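Local atomic coordinates of terminal oxygenase component of carbazole (PDB entry 7BUG), a protein that catalyses, as the oxygenase component of carbazole 1,9a-dioxygenase, the angular dioxygenation of carbazole at C-9a and C-1, using a Rieske [2Fe-2S] cluster and a non-haem iron. Residues A[278-283]-A[298-303]; A[72-77]-A[90-95]; A[16-21]-A[170-175]; A[144-149]-A[220-225]. All coordinates share one frame; numbering follows the deposited sequence.

Contact 1: residues A[278-283]-A[298-303]; sequences PDMMQF and QTLGKP
Met281 and Gly301 form one antiparallel hydrogen-bonded pair, with Met281 N to Gly301 O at 2.9 Å and Gly301 N to Met281 O at 2.8 Å; Phe283 and Thr299 form the next. Between them Gln282 faces Leu300 as a non-hydrogen-bonded pair. The side chain of Thr299 adds a bond of its own: with OG1 lying between the backbone N and carbonyl carbon (chi1 72°), it donates to Phe283 O over 2.8 Å, so that this carbonyl is gripped by both OG1 and Thr299 N. A valine in its place would probably leave Phe283 O with the backbone bond alone from this residue. In the packing, Thr299 OG1 and Gly301 CA lie at the edge of the Phe283 ring. Glycine suits its position because a CB would run into Phe283 CE1. On the other face, Leu300 CD2 makes a van der Waals contact with Gln282 OE1 at 3.4 Å. Just before the strand, Met280 CE touches Leu300 CB at 4.1 Å. Gln282 NE2 is held by Glu284 and Asn330. Strands 281-288 and 293-303 make this hairpin within the seven-stranded antiparallel sheet, flanked by strands 269-273 and 158-167, while helix 307-327 packs on Met280 and Leu300.

Contact 2: residues A[72-77]-A[90-95]; sequences RGVQLS and CWYHAW. With FES (Fe2/s2 (inorganic) cluster), chain D.
Cys90 packs its CA and CB against Leu76, whose CD2 comes within 3.8 Å of Cys90 CA, and binds iron FE1 of the cluster through SG at 2.3 Å. Its SG, anti to the backbone N (chi1 -179°), also touches Val74 CG2 and accepts a long bond from Tyr92 N. Trp91 ties the loops together: NE1 donates to Gln75 O over 2.9 Å, nearly straight at 174° and in the indole plane, while CZ2 rests 3.6 Å from Val74 CG2. The branched valine thus fills the space between indole, thiolate and sulfide. Such a pair of loops, each giving one cysteine and one histidine, is the Rieske [2Fe-2S] motif; Cys69 and His71 complete the ligands. Tyr92 sets CD2 3.9 Å from Val74 CG1 and near sulfide S2, and its ring face carries His93 CE1 over the centre. His93 binds iron FE2 through ND1 at 2.1 Å, leaving NE2 to bond Asp180 of the second subunit; Arg72 CG approaches its CE1, and the guanidinium pairs with Glu176 of that subunit. Ala94, at positive phi, turns the chain and brings its N to 3.6 Å from sulfide S1. Trp95 places CD1 3.3 Å from the same sulfide, its ring stacked on His71.

Contact 3: residues A[16-21]-A[170-175]; sequences APYVDA and NWRLAV
Tyr18 holds CG anti to its own nitrogen (chi1 177°) and Arg172 bends at chi3 (-60°), torsions that slide phenol and arginine past each other. Arg172 CD comes over the tyrosine face, 4.1 Å from the ring centroid in a CH-pi contact, and Arg172 CB lies 3.4 Å from Tyr18 OH. The guanidinium reaches backbone carbonyls of helix 16-20: NH1 donates to Tyr18 O at 2.9 Å, on a lone pair in the carbonyl plane, and to Val19 O at 2.8 Å, from above that carbonyl's plane. A water accepts from NH2, and its O lies 2.8 Å from Val19 O. At another edge, NE donates in the guanidinium plane to Asn170 OD1, almost straight at 173°, which fixes the rotation of the group. A leucine at Arg172 would probably leave the carbonyls of Tyr18 and Val19, and Asn170 OD1, without this donor. Trp171 NE1 gives a bond to Ala21 O, 3.0 Å away and in the indole plane. Tyr18 OH is bound by Glu176 and Trp365. Because OD1 of Asn170 also accepts from Arg172 N, helix 171-179 has a side-chain N-cap, joined here to an arginine binding carbonyls of helix 16-20, where its charge is probably favourable.

Contact 4: residues A[144-149]-A[220-225]; sequences PLARDT and DVVGRK. With MXE (2-methoxyethanol), chain N.
Arg224, extended from CG to NE, reaches the 3-10 segment 145-147, and here the packing is closest. Its NE donates to Thr149 O at 2.8 Å, in the guanidinium plane, while Ala146 O comes obliquely to within 3.1 Å of NE. Arg224 CA sends a CA-H...O contact to Arg147 O. Val222 CG2 sits over the centre of one guanidinium face and meets Ala146 CB at 3.9 Å; a small alanine permits this approach. Gly223 suits its positive phi, and a CB there would crowd Arg147 CG. Salt bridges hold both arginines: Arg147 grips Asp148 side-on with NE and NH2, and Arg224 NH2 meets Asp220 OD2. Toward the looser side water takes over: one molecule accepts from Lys225 N and lies close to Arg147 O, another lies between Thr149 OG1 and Arg224 NH1. Beyond Ala146, a 2-methoxyethanol accepts from Ala146 N through O1 at 2.9 Å, and Gln127 also binds it. Asp220 OD1 accepts from Val222 N and Arg224 N, the first of these bonds making an Asx turn within a type I beta turn.

In the fold
Along the chain, contact 3 opens first, with helix 16-20, and closes only at helix 171-179, so it spans contact 2; contacts 3 and 4 cross, and contact 1 follows last. Contact 2 belongs to the Rieske domain and stands apart, its centre about 34 to 42 Å from the others. Contacts 1 and 4 both lie in the ring-hydroxylase region, with centres about 19 Å apart: contact 1 within the seven-stranded sheet, contact 4 on loops leading into its strands 158-167 and 226-229. Contact 3 sets helix 16-20 against helix 171-179 of this region. Contact 2 meets the second subunit, consistent with electron transfer, as in other Rieske oxygenases, from the cluster to that neighbour's mononuclear iron.

Contact 1: residues A[278-283]-A[298-303]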
loop_
_atom_site.group_PDB
_atom_site.type_symbol
_atom_site.label_atom_id
_atom_site.label_comp_id
_atom_site.label_asym_id
_atom_site.label_seq_id
_atom_site.Cartn_x
_atom_site.Cartn_y
_atom_site.Cartn_z
ATOM N N PRO A 278 12.319 -34.361 -27.694
ATOM C CA PRO A 278 12.937 -35.564 -27.134
ATOM C C PRO A 278 14.461 -35.525 -26.967
ATOM O O PRO A 278 14.945 -36.394 -26.283
ATOM C CB PRO A 278 12.464 -36.685 -28.083
ATOM C CG PRO A 278 11.135 -36.141 -28.583
ATOM C CD PRO A 278 11.435 -34.686 -28.838
ATOM N N ASP A 279 15.153 -34.547 -27.569
ATOM C CA ASP A 279 16.624 -34.424 -27.634
ATOM C C ASP A 279 17.125 -33.402 -26.603
ATOM O O ASP A 279 18.365 -33.133 -26.525
ATOM C CB ASP A 279 17.037 -34.062 -29.065
ATOM C CG ASP A 279 16.541 -32.686 -29.507
ATOM O OD1 ASP A 279 15.430 -32.316 -29.110
ATOM O OD2 ASP A 279 17.299 -31.967 -30.219
ATOM N N MET A 280 16.225 -32.832 -25.807
ATOM C CA MET A 280 16.670 -31.765 -24.877
ATOM C C MET A 280 15.977 -31.913 -23.522
ATOM O O MET A 280 15.082 -32.741 -23.373
ATOM C CB MET A 280 16.485 -30.389 -25.518
ATOM C CG MET A 280 15.101 -29.951 -25.755
ATOM S SD MET A 280 15.056 -28.634 -27.079
ATOM C CE MET A 280 16.382 -27.540 -26.678
ATOM N N MET A 281 16.424 -31.145 -22.529
ATOM C CA MET A 281 15.768 -31.182 -21.216
ATOM C C MET A 281 15.594 -29.769 -20.673
ATOM O O MET A 281 16.222 -28.856 -21.166
ATOM C CB MET A 281 16.517 -32.059 -20.213
ATOM C CG MET A 281 17.955 -31.806 -20.103
ATOM S SD MET A 281 18.769 -33.209 -19.205
ATOM C CE MET A 281 18.993 -34.414 -20.514
ATOM N N GLN A 282 14.637 -29.620 -19.767
ATOM C CA GLN A 282 14.359 -28.291 -19.201
ATOM C C GLN A 282 14.771 -28.274 -17.729
ATOM O O GLN A 282 14.381 -29.172 -16.995
ATOM C CB GLN A 282 12.901 -27.928 -19.451
ATOM C CG GLN A 282 12.522 -26.561 -18.931
ATOM C CD GLN A 282 11.324 -25.921 -19.606
ATOM O OE1 GLN A 282 10.950 -26.314 -20.713
ATOM N NE2 GLN A 282 10.709 -24.933 -18.950
ATOM N N PHE A 283 15.520 -27.257 -17.337
ATOM C CA PHE A 283 15.832 -27.036 -15.907
ATOM C C PHE A 283 15.359 -25.629 -15.566
ATOM O O PHE A 283 15.760 -24.663 -16.230
ATOM C CB PHE A 283 17.329 -27.164 -15.634
ATOM C CG PHE A 283 18.088 -28.329 -16.232
ATOM C CD1 PHE A 283 18.677 -28.228 -17.492
ATOM C CD2 PHE A 283 18.270 -29.510 -15.519
ATOM C CE1 PHE A 283 19.437 -29.275 -18.008
ATOM C CE2 PHE A 283 19.048 -30.539 -16.036
ATOM C CZ PHE A 283 19.654 -30.403 -17.260
ATOM N N GLN A 298 14.734 -19.871 -16.375
ATOM C CA GLN A 298 14.365 -21.020 -17.218
ATOM C C GLN A 298 15.595 -21.382 -18.077
ATOM O O GLN A 298 16.225 -20.420 -18.631
ATOM C CB GLN A 298 13.273 -20.620 -18.212
ATOM C CG GLN A 298 11.883 -20.451 -17.659
ATOM C CD GLN A 298 11.007 -19.865 -18.762
ATOM O OE1 GLN A 298 11.307 -18.807 -19.307
ATOM N NE2 GLN A 298 9.989 -20.614 -19.144
ATOM N N THR A 299 15.947 -22.660 -18.166
ATOM C CA THR A 299 17.044 -23.129 -19.040
ATOM C C THR A 299 16.604 -24.376 -19.800
ATOM O O THR A 299 15.781 -25.128 -19.308
ATOM C CB THR A 299 18.350 -23.442 -18.289
ATOM O OG1 THR A 299 18.186 -24.637 -17.536
ATOM C CG2 THR A 299 18.797 -22.309 -17.379
ATOM N N LEU A 300 17.103 -24.498 -21.036
ATOM C CA LEU A 300 16.999 -25.742 -21.811
ATOM C C LEU A 300 18.423 -26.220 -22.060
ATOM O O LEU A 300 19.300 -25.394 -22.412
ATOM C CB LEU A 300 16.294 -25.502 -23.152
ATOM C CG LEU A 300 14.853 -24.997 -23.046
ATOM C CD1 LEU A 300 14.286 -24.778 -24.457
ATOM C CD2 LEU A 300 13.996 -25.979 -22.291
ATOM N N GLY A 301 18.610 -27.496 -21.851
ATOM C CA GLY A 301 19.910 -28.133 -22.067
ATOM C C GLY A 301 19.864 -29.121 -23.205
ATOM O O GLY A 301 18.891 -29.882 -23.277
ATOM N N LYS A 302 20.932 -29.155 -24.003
ATOM C CA LYS A 302 21.083 -30.207 -25.032
ATOM C C LYS A 302 22.550 -30.583 -25.089
ATOM O O LYS A 302 23.392 -29.695 -25.186
ATOM C CB LYS A 302 20.659 -29.641 -26.386
ATOM C CG LYS A 302 20.671 -30.657 -27.514
ATOM C CD LYS A 302 20.174 -30.050 -28.807
ATOM C CE LYS A 302 19.887 -31.070 -29.881
ATOM N NZ LYS A 302 20.890 -32.149 -29.842
ATOM N N PRO A 303 22.898 -31.880 -24.995
ATOM C CA PRO A 303 24.274 -32.286 -25.284
ATOM C C PRO A 303 24.681 -31.836 -26.685
ATOM O O PRO A 303 23.972 -32.082 -27.674
ATOM C CB PRO A 303 24.232 -33.801 -25.164
ATOM C CG PRO A 303 23.019 -34.085 -24.280
ATOM C CD PRO A 303 22.018 -33.016 -24.662
#

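Contact 2: residues A[72-77]-A[90-95]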
loop_
_atom_site.group_PDB
_atom_site.type_symbol
_atom_site.label_atom_id
_atom_site.label_comp_id
_atom_site.label_asym_id
_atom_site.label_seq_id
_atom_site.Cartn_x
_atom_site.Cartn_y
_atom_site.Cartn_z
ATOM N N ARG A 72 25.546 4.427 6.953
ATOM C CA ARG A 72 24.139 4.908 7.073
ATOM C C ARG A 72 23.183 4.014 6.282
ATOM O O ARG A 72 22.003 4.381 6.105
ATOM C CB ARG A 72 24.022 6.388 6.691
ATOM C CG ARG A 72 24.945 7.312 7.478
ATOM C CD ARG A 72 24.812 7.322 8.992
ATOM N NE ARG A 72 23.437 7.608 9.390
ATOM C CZ ARG A 72 22.892 8.803 9.506
ATOM N NH1 ARG A 72 23.633 9.882 9.357
ATOM N NH2 ARG A 72 21.626 8.889 9.840
ATOM N N GLY A 73 23.621 2.869 5.786
ATOM C CA GLY A 73 22.731 1.844 5.220
ATOM C C GLY A 73 22.115 2.185 3.888
ATOM O O GLY A 73 21.085 1.608 3.537
ATOM N N VAL A 74 22.747 3.066 3.152
ATOM C CA VAL A 74 22.300 3.364 1.775
ATOM C C VAL A 74 22.700 2.228 0.834
ATOM O O VAL A 74 23.681 1.540 1.051
ATOM C CB VAL A 74 22.823 4.710 1.278
ATOM C CG1 VAL A 74 22.384 5.875 2.158
ATOM C CG2 VAL A 74 24.343 4.700 1.064
ATOM N N GLN A 75 21.976 2.064 -0.259
ATOM C CA GLN A 75 22.464 1.225 -1.390
ATOM C C GLN A 75 23.615 1.982 -2.075
ATOM O O GLN A 75 23.442 3.112 -2.553
ATOM C CB GLN A 75 21.324 0.909 -2.335
ATOM C CG GLN A 75 20.466 -0.232 -1.799
ATOM C CD GLN A 75 19.301 -0.532 -2.721
ATOM O OE1 GLN A 75 18.162 -0.053 -2.494
ATOM N NE2 GLN A 75 19.545 -1.307 -3.768
ATOM N N LEU A 76 24.764 1.347 -2.170
ATOM C CA LEU A 76 25.892 1.917 -2.930
ATOM C C LEU A 76 25.454 2.071 -4.391
ATOM O O LEU A 76 25.961 2.980 -5.068
ATOM C CB LEU A 76 27.120 1.020 -2.797
ATOM C CG LEU A 76 27.857 1.166 -1.473
ATOM C CD1 LEU A 76 27.174 0.289 -0.491
ATOM C CD2 LEU A 76 29.316 0.832 -1.658
ATOM N N SER A 77 24.554 1.225 -4.874
ATOM C CA SER A 77 24.129 1.216 -6.298
ATOM C C SER A 77 23.354 2.471 -6.692
ATOM O O SER A 77 23.156 2.689 -7.912
ATOM C CB SER A 77 23.337 0.002 -6.583
ATOM O OG SER A 77 22.169 -0.080 -5.783
ATOM N N CYS A 90 31.454 4.071 -1.468
ATOM C CA CYS A 90 30.073 4.575 -1.248
ATOM C C CYS A 90 30.034 6.031 -1.694
ATOM O O CYS A 90 30.952 6.830 -1.380
ATOM C CB CYS A 90 29.682 4.415 0.204
ATOM S SG CYS A 90 27.994 4.989 0.489
ATOM N N TRP A 91 28.970 6.415 -2.362
ATOM C CA TRP A 91 28.774 7.780 -2.889
ATOM C C TRP A 91 28.531 8.810 -1.781
ATOM O O TRP A 91 28.603 10.010 -2.085
ATOM C CB TRP A 91 27.617 7.766 -3.877
ATOM C CG TRP A 91 26.383 7.182 -3.293
ATOM C CD1 TRP A 91 25.969 5.874 -3.385
ATOM C CD2 TRP A 91 25.415 7.856 -2.463
ATOM N NE1 TRP A 91 24.799 5.703 -2.700
ATOM C CE2 TRP A 91 24.455 6.879 -2.091
ATOM C CE3 TRP A 91 25.266 9.151 -1.992
ATOM C CZ2 TRP A 91 23.345 7.189 -1.299
ATOM C CZ3 TRP A 91 24.199 9.452 -1.167
ATOM C CH2 TRP A 91 23.256 8.476 -0.816
ATOM N N TYR A 92 28.213 8.378 -0.561
ATOM C CA TYR A 92 27.719 9.329 0.448
ATOM C C TYR A 92 28.913 9.922 1.212
ATOM O O TYR A 92 29.069 11.138 1.202
ATOM C CB TYR A 92 26.681 8.644 1.318
ATOM C CG TYR A 92 25.685 9.546 2.030
ATOM C CD1 TYR A 92 25.756 10.927 2.000
ATOM C CD2 TYR A 92 24.700 8.970 2.830
ATOM C CE1 TYR A 92 24.839 11.726 2.670
ATOM C CE2 TYR A 92 23.804 9.750 3.550
ATOM C CZ TYR A 92 23.873 11.134 3.476
ATOM O OH TYR A 92 22.979 11.966 4.119
ATOM N N HIS A 93 29.656 9.079 1.936
ATOM C CA HIS A 93 30.814 9.562 2.728
ATOM C C HIS A 93 32.066 8.812 2.310
ATOM O O HIS A 93 33.021 8.848 3.035
ATOM C CB HIS A 93 30.597 9.495 4.239
ATOM C CG HIS A 93 29.241 9.927 4.661
ATOM N ND1 HIS A 93 28.143 9.078 4.636
ATOM C CD2 HIS A 93 28.819 11.102 5.179
ATOM C CE1 HIS A 93 27.085 9.764 5.056
ATOM N NE2 HIS A 93 27.473 11.006 5.411
ATOM N N ALA A 94 32.022 8.126 1.193
ATOM C CA ALA A 94 33.226 7.536 0.565
ATOM C C ALA A 94 33.885 6.453 1.420
ATOM O O ALA A 94 35.112 6.176 1.206
ATOM C CB ALA A 94 34.230 8.604 0.191
ATOM N N TRP A 95 33.129 5.733 2.245
ATOM C CA TRP A 95 33.619 4.444 2.772
ATOM C C TRP A 95 33.900 3.524 1.597
ATOM O O TRP A 95 33.080 3.315 0.703
ATOM C CB TRP A 95 32.648 3.798 3.756
ATOM C CG TRP A 95 32.483 4.521 5.041
ATOM C CD1 TRP A 95 32.538 5.861 5.292
ATOM C CD2 TRP A 95 32.173 3.884 6.281
ATOM N NE1 TRP A 95 32.311 6.099 6.624
ATOM C CE2 TRP A 95 32.063 4.909 7.243
ATOM C CE3 TRP A 95 31.930 2.557 6.642
ATOM C CZ2 TRP A 95 31.715 4.627 8.566
ATOM C CZ3 TRP A 95 31.636 2.286 7.971
ATOM C CH2 TRP A 95 31.537 3.316 8.903
HETATM FE FE1 FES D . 28.085 4.997 2.798
HETATM FE FE2 FES D . 28.200 6.997 4.616
HETATM S S1 FES D . 29.874 6.160 3.386
HETATM S S2 FES D . 26.379 5.852 3.982
#

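Contact 3: residues A[16-21]-A[170-175]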
loop_
_atom_site.group_PDB
_atom_site.type_symbol
_atom_site.label_atom_id
_atom_site.label_comp_id
_atom_site.label_asym_id
_atom_site.label_seq_id
_atom_site.Cartn_x
_atom_site.Cartn_y
_atom_site.Cartn_z
ATOM N N ALA A 16 6.063 -27.984 8.390
ATOM C CA ALA A 16 6.004 -26.649 9.004
ATOM C C ALA A 16 7.218 -25.809 8.596
ATOM O O ALA A 16 7.041 -24.619 8.336
ATOM C CB ALA A 16 5.906 -26.731 10.506
ATOM N N PRO A 17 8.453 -26.347 8.493
ATOM C CA PRO A 17 9.598 -25.505 8.108
ATOM C C PRO A 17 9.412 -24.928 6.695
ATOM O O PRO A 17 9.737 -23.783 6.472
ATOM C CB PRO A 17 10.800 -26.445 8.180
ATOM C CG PRO A 17 10.357 -27.486 9.237
ATOM C CD PRO A 17 8.889 -27.701 8.905
ATOM N N TYR A 18 8.852 -25.724 5.816
ATOM C CA TYR A 18 8.554 -25.268 4.415
ATOM C C TYR A 18 7.565 -24.113 4.446
ATOM O O TYR A 18 7.754 -23.139 3.700
ATOM C CB TYR A 18 8.005 -26.426 3.616
ATOM C CG TYR A 18 7.604 -26.065 2.210
ATOM C CD1 TYR A 18 8.540 -25.854 1.232
ATOM C CD2 TYR A 18 6.280 -25.908 1.894
ATOM C CE1 TYR A 18 8.140 -25.562 -0.072
ATOM C CE2 TYR A 18 5.862 -25.631 0.614
ATOM C CZ TYR A 18 6.788 -25.482 -0.384
ATOM O OH TYR A 18 6.429 -25.316 -1.697
ATOM N N VAL A 19 6.492 -24.223 5.245
ATOM C CA VAL A 19 5.498 -23.123 5.377
ATOM C C VAL A 19 6.152 -21.896 6.010
ATOM O O VAL A 19 5.803 -20.748 5.658
ATOM C CB VAL A 19 4.258 -23.602 6.152
ATOM C CG1 VAL A 19 3.369 -22.429 6.448
ATOM C CG2 VAL A 19 3.560 -24.674 5.363
ATOM N N ASP A 20 7.143 -22.072 6.886
ATOM C CA ASP A 20 7.821 -20.916 7.478
ATOM C C ASP A 20 8.736 -20.229 6.450
ATOM O O ASP A 20 9.119 -19.035 6.658
ATOM C CB ASP A 20 8.655 -21.363 8.677
ATOM C CG ASP A 20 8.969 -20.248 9.621
ATOM O OD1 ASP A 20 8.118 -19.366 9.772
ATOM O OD2 ASP A 20 10.028 -20.357 10.277
ATOM N N ALA A 21 9.142 -20.937 5.406
ATOM C CA ALA A 21 10.232 -20.480 4.507
ATOM C C ALA A 21 9.735 -19.503 3.424
ATOM O O ALA A 21 10.043 -19.667 2.243
ATOM C CB ALA A 21 11.013 -21.645 3.984
ATOM N N ASN A 170 5.037 -15.622 -4.654
ATOM C CA ASN A 170 6.022 -16.293 -3.781
ATOM C C ASN A 170 6.636 -17.462 -4.548
ATOM O O ASN A 170 5.947 -18.171 -5.303
ATOM C CB ASN A 170 5.345 -16.745 -2.487
ATOM C CG ASN A 170 6.274 -17.401 -1.508
ATOM O OD1 ASN A 170 6.440 -18.622 -1.524
ATOM N ND2 ASN A 170 6.939 -16.564 -0.749
ATOM N N TRP A 171 7.902 -17.752 -4.272
ATOM C CA TRP A 171 8.662 -18.816 -4.931
ATOM C C TRP A 171 7.987 -20.174 -4.759
ATOM O O TRP A 171 8.137 -20.997 -5.654
ATOM C CB TRP A 171 10.134 -18.848 -4.412
ATOM C CG TRP A 171 10.264 -19.330 -2.995
ATOM C CD1 TRP A 171 9.998 -18.670 -1.839
ATOM C CD2 TRP A 171 10.692 -20.645 -2.601
ATOM N NE1 TRP A 171 10.234 -19.492 -0.747
ATOM C CE2 TRP A 171 10.665 -20.702 -1.196
ATOM C CE3 TRP A 171 11.107 -21.748 -3.338
ATOM C CZ2 TRP A 171 11.068 -21.855 -0.495
ATOM C CZ3 TRP A 171 11.457 -22.898 -2.663
ATOM C CH2 TRP A 171 11.435 -22.934 -1.263
ATOM N N ARG A 172 7.387 -20.469 -3.617
ATOM C CA ARG A 172 6.828 -21.824 -3.391
ATOM C C ARG A 172 5.622 -22.084 -4.291
ATOM O O ARG A 172 5.402 -23.239 -4.706
ATOM C CB ARG A 172 6.437 -21.942 -1.930
ATOM C CG ARG A 172 7.683 -21.894 -1.048
ATOM C CD ARG A 172 7.309 -21.709 0.414
ATOM N NE ARG A 172 6.578 -20.467 0.646
ATOM C CZ ARG A 172 6.055 -20.079 1.774
ATOM N NH1 ARG A 172 6.162 -20.846 2.857
ATOM N NH2 ARG A 172 5.382 -18.955 1.830
ATOM N N LEU A 173 4.865 -21.042 -4.580
ATOM C CA LEU A 173 3.702 -21.235 -5.499
ATOM C C LEU A 173 4.232 -21.613 -6.888
ATOM O O LEU A 173 3.661 -22.462 -7.542
ATOM C CB LEU A 173 2.900 -19.930 -5.509
ATOM C CG LEU A 173 2.323 -19.509 -4.160
ATOM C CD1 LEU A 173 1.510 -18.218 -4.313
ATOM C CD2 LEU A 173 1.512 -20.634 -3.541
ATOM N N ALA A 174 5.395 -21.082 -7.279
ATOM C CA ALA A 174 6.064 -21.389 -8.548
ATOM C C ALA A 174 6.591 -22.837 -8.547
ATOM O O ALA A 174 6.367 -23.601 -9.492
ATOM C CB ALA A 174 7.202 -20.401 -8.762
ATOM N N VAL A 175 7.282 -23.240 -7.459
ATOM C CA VAL A 175 7.819 -24.614 -7.354
ATOM C C VAL A 175 6.673 -25.603 -7.480
ATOM O O VAL A 175 6.784 -26.604 -8.231
ATOM C CB VAL A 175 8.534 -24.839 -6.016
ATOM C CG1 VAL A 175 8.898 -26.311 -5.849
ATOM C CG2 VAL A 175 9.791 -24.001 -5.948
HETATM O O HOH W 1 4.425 -18.644 4.408
#

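Contact 4: residues A[144-149]-A[220-225]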
loop_
_atom_site.group_PDB
_atom_site.type_symbol
_atom_site.label_atom_id
_atom_site.label_comp_id
_atom_site.label_asym_id
_atom_site.label_seq_id
_atom_site.Cartn_x
_atom_site.Cartn_y
_atom_site.Cartn_z
ATOM N N PRO A 144 29.908 -27.671 -2.961
ATOM C CA PRO A 144 29.974 -27.679 -4.417
ATOM C C PRO A 144 28.628 -27.184 -4.981
ATOM O O PRO A 144 27.593 -27.549 -4.433
ATOM C CB PRO A 144 30.205 -29.134 -4.837
ATOM C CG PRO A 144 30.181 -29.941 -3.522
ATOM C CD PRO A 144 30.181 -28.986 -2.348
ATOM N N LEU A 145 28.695 -26.489 -6.096
ATOM C CA LEU A 145 27.492 -26.058 -6.842
ATOM C C LEU A 145 26.664 -27.273 -7.237
ATOM O O LEU A 145 25.409 -27.192 -7.167
ATOM C CB LEU A 145 27.942 -25.269 -8.068
ATOM C CG LEU A 145 26.807 -24.860 -8.997
ATOM C CD1 LEU A 145 25.805 -23.943 -8.289
ATOM C CD2 LEU A 145 27.329 -24.192 -10.221
ATOM N N ALA A 146 27.260 -28.412 -7.608
ATOM C CA ALA A 146 26.498 -29.633 -7.956
ATOM C C ALA A 146 25.451 -30.005 -6.904
ATOM O O ALA A 146 24.464 -30.620 -7.291
ATOM C CB ALA A 146 27.437 -30.806 -8.151
ATOM N N ARG A 147 25.669 -29.757 -5.607
ATOM C CA ARG A 147 24.708 -30.108 -4.546
ATOM C C ARG A 147 23.333 -29.486 -4.851
ATOM O O ARG A 147 22.314 -30.120 -4.511
ATOM C CB ARG A 147 25.164 -29.644 -3.180
ATOM C CG ARG A 147 24.371 -30.296 -2.060
ATOM C CD ARG A 147 24.421 -29.555 -0.780
ATOM N NE ARG A 147 23.868 -28.189 -0.890
ATOM C CZ ARG A 147 23.997 -27.270 0.053
ATOM N NH1 ARG A 147 24.527 -27.598 1.237
ATOM N NH2 ARG A 147 23.535 -26.042 -0.115
ATOM N N ASP A 148 23.346 -28.277 -5.426
ATOM C CA ASP A 148 22.131 -27.428 -5.546
ATOM C C ASP A 148 21.754 -27.311 -7.010
ATOM O O ASP A 148 21.029 -26.363 -7.350
ATOM C CB ASP A 148 22.368 -26.055 -4.924
ATOM C CG ASP A 148 22.417 -26.072 -3.403
ATOM O OD1 ASP A 148 21.914 -27.031 -2.807
ATOM O OD2 ASP A 148 23.038 -25.133 -2.827
ATOM N N THR A 149 22.109 -28.286 -7.836
ATOM C CA THR A 149 21.769 -28.280 -9.274
ATOM C C THR A 149 21.258 -29.660 -9.594
ATOM O O THR A 149 21.641 -30.642 -8.948
ATOM C CB THR A 149 22.932 -27.888 -10.193
ATOM O OG1 THR A 149 24.037 -28.765 -9.959
ATOM C CG2 THR A 149 23.422 -26.483 -9.981
ATOM N N ASP A 220 22.001 -39.013 -2.671
ATOM C CA ASP A 220 22.860 -38.600 -3.809
ATOM C C ASP A 220 24.216 -38.210 -3.220
ATOM O O ASP A 220 24.228 -37.557 -2.142
ATOM C CB ASP A 220 22.186 -37.520 -4.659
ATOM C CG ASP A 220 23.114 -36.863 -5.669
ATOM O OD1 ASP A 220 24.018 -36.156 -5.198
ATOM O OD2 ASP A 220 22.902 -37.042 -6.924
ATOM N N VAL A 221 25.302 -38.618 -3.881
ATOM C CA VAL A 221 26.681 -38.678 -3.293
ATOM C C VAL A 221 27.370 -37.303 -3.329
ATOM O O VAL A 221 28.460 -37.168 -2.748
ATOM C CB VAL A 221 27.516 -39.779 -3.970
ATOM C CG1 VAL A 221 28.940 -39.342 -4.293
ATOM C CG2 VAL A 221 27.507 -41.039 -3.120
ATOM N N VAL A 222 26.765 -36.300 -3.974
ATOM C CA VAL A 222 27.243 -34.893 -3.879
ATOM C C VAL A 222 26.277 -34.120 -2.970
ATOM O O VAL A 222 26.492 -32.921 -2.822
ATOM C CB VAL A 222 27.441 -34.242 -5.267
ATOM C CG1 VAL A 222 28.148 -35.200 -6.222
ATOM C CG2 VAL A 222 26.152 -33.749 -5.912
ATOM N N GLY A 223 25.305 -34.798 -2.336
ATOM C CA GLY A 223 24.438 -34.204 -1.309
ATOM C C GLY A 223 23.160 -33.611 -1.905
ATOM O O GLY A 223 22.397 -32.961 -1.135
ATOM N N ARG A 224 22.899 -33.858 -3.177
ATOM C CA ARG A 224 21.655 -33.350 -3.836
ATOM C C ARG A 224 20.432 -33.926 -3.131
ATOM O O ARG A 224 20.472 -35.089 -2.636
ATOM C CB ARG A 224 21.482 -33.805 -5.285
ATOM C CG ARG A 224 22.442 -33.227 -6.289
ATOM C CD ARG A 224 21.931 -33.652 -7.649
ATOM N NE ARG A 224 22.909 -33.066 -8.487
ATOM C CZ ARG A 224 23.904 -33.700 -9.054
ATOM N NH1 ARG A 224 24.747 -33.026 -9.805
ATOM N NH2 ARG A 224 24.061 -35.008 -8.882
ATOM N N LYS A 225 19.354 -33.156 -3.038
ATOM C CA LYS A 225 18.134 -33.628 -2.356
ATOM C C LYS A 225 16.968 -33.338 -3.302
ATOM O O LYS A 225 16.791 -32.171 -3.672
ATOM C CB LYS A 225 17.939 -32.950 -1.002
ATOM C CG LYS A 225 19.098 -33.113 -0.013
ATOM C CD LYS A 225 19.137 -34.500 0.602
ATOM C CE LYS A 225 20.169 -34.596 1.690
ATOM N NZ LYS A 225 21.457 -34.917 1.086
HETATM O O1 MXE N . 30.018 -28.742 -8.316
HETATM C C1 MXE N . 31.293 -28.193 -8.592
HETATM C C2 MXE N . 31.932 -27.491 -7.408
HETATM O O2 MXE N . 31.752 -26.089 -7.590
HETATM C C3 MXE N . 31.308 -25.225 -6.607
HETATM O O HOH W 2 19.674 -30.385 -3.868
HETATM O O HOH W 3 24.335 -30.856 -11.719
#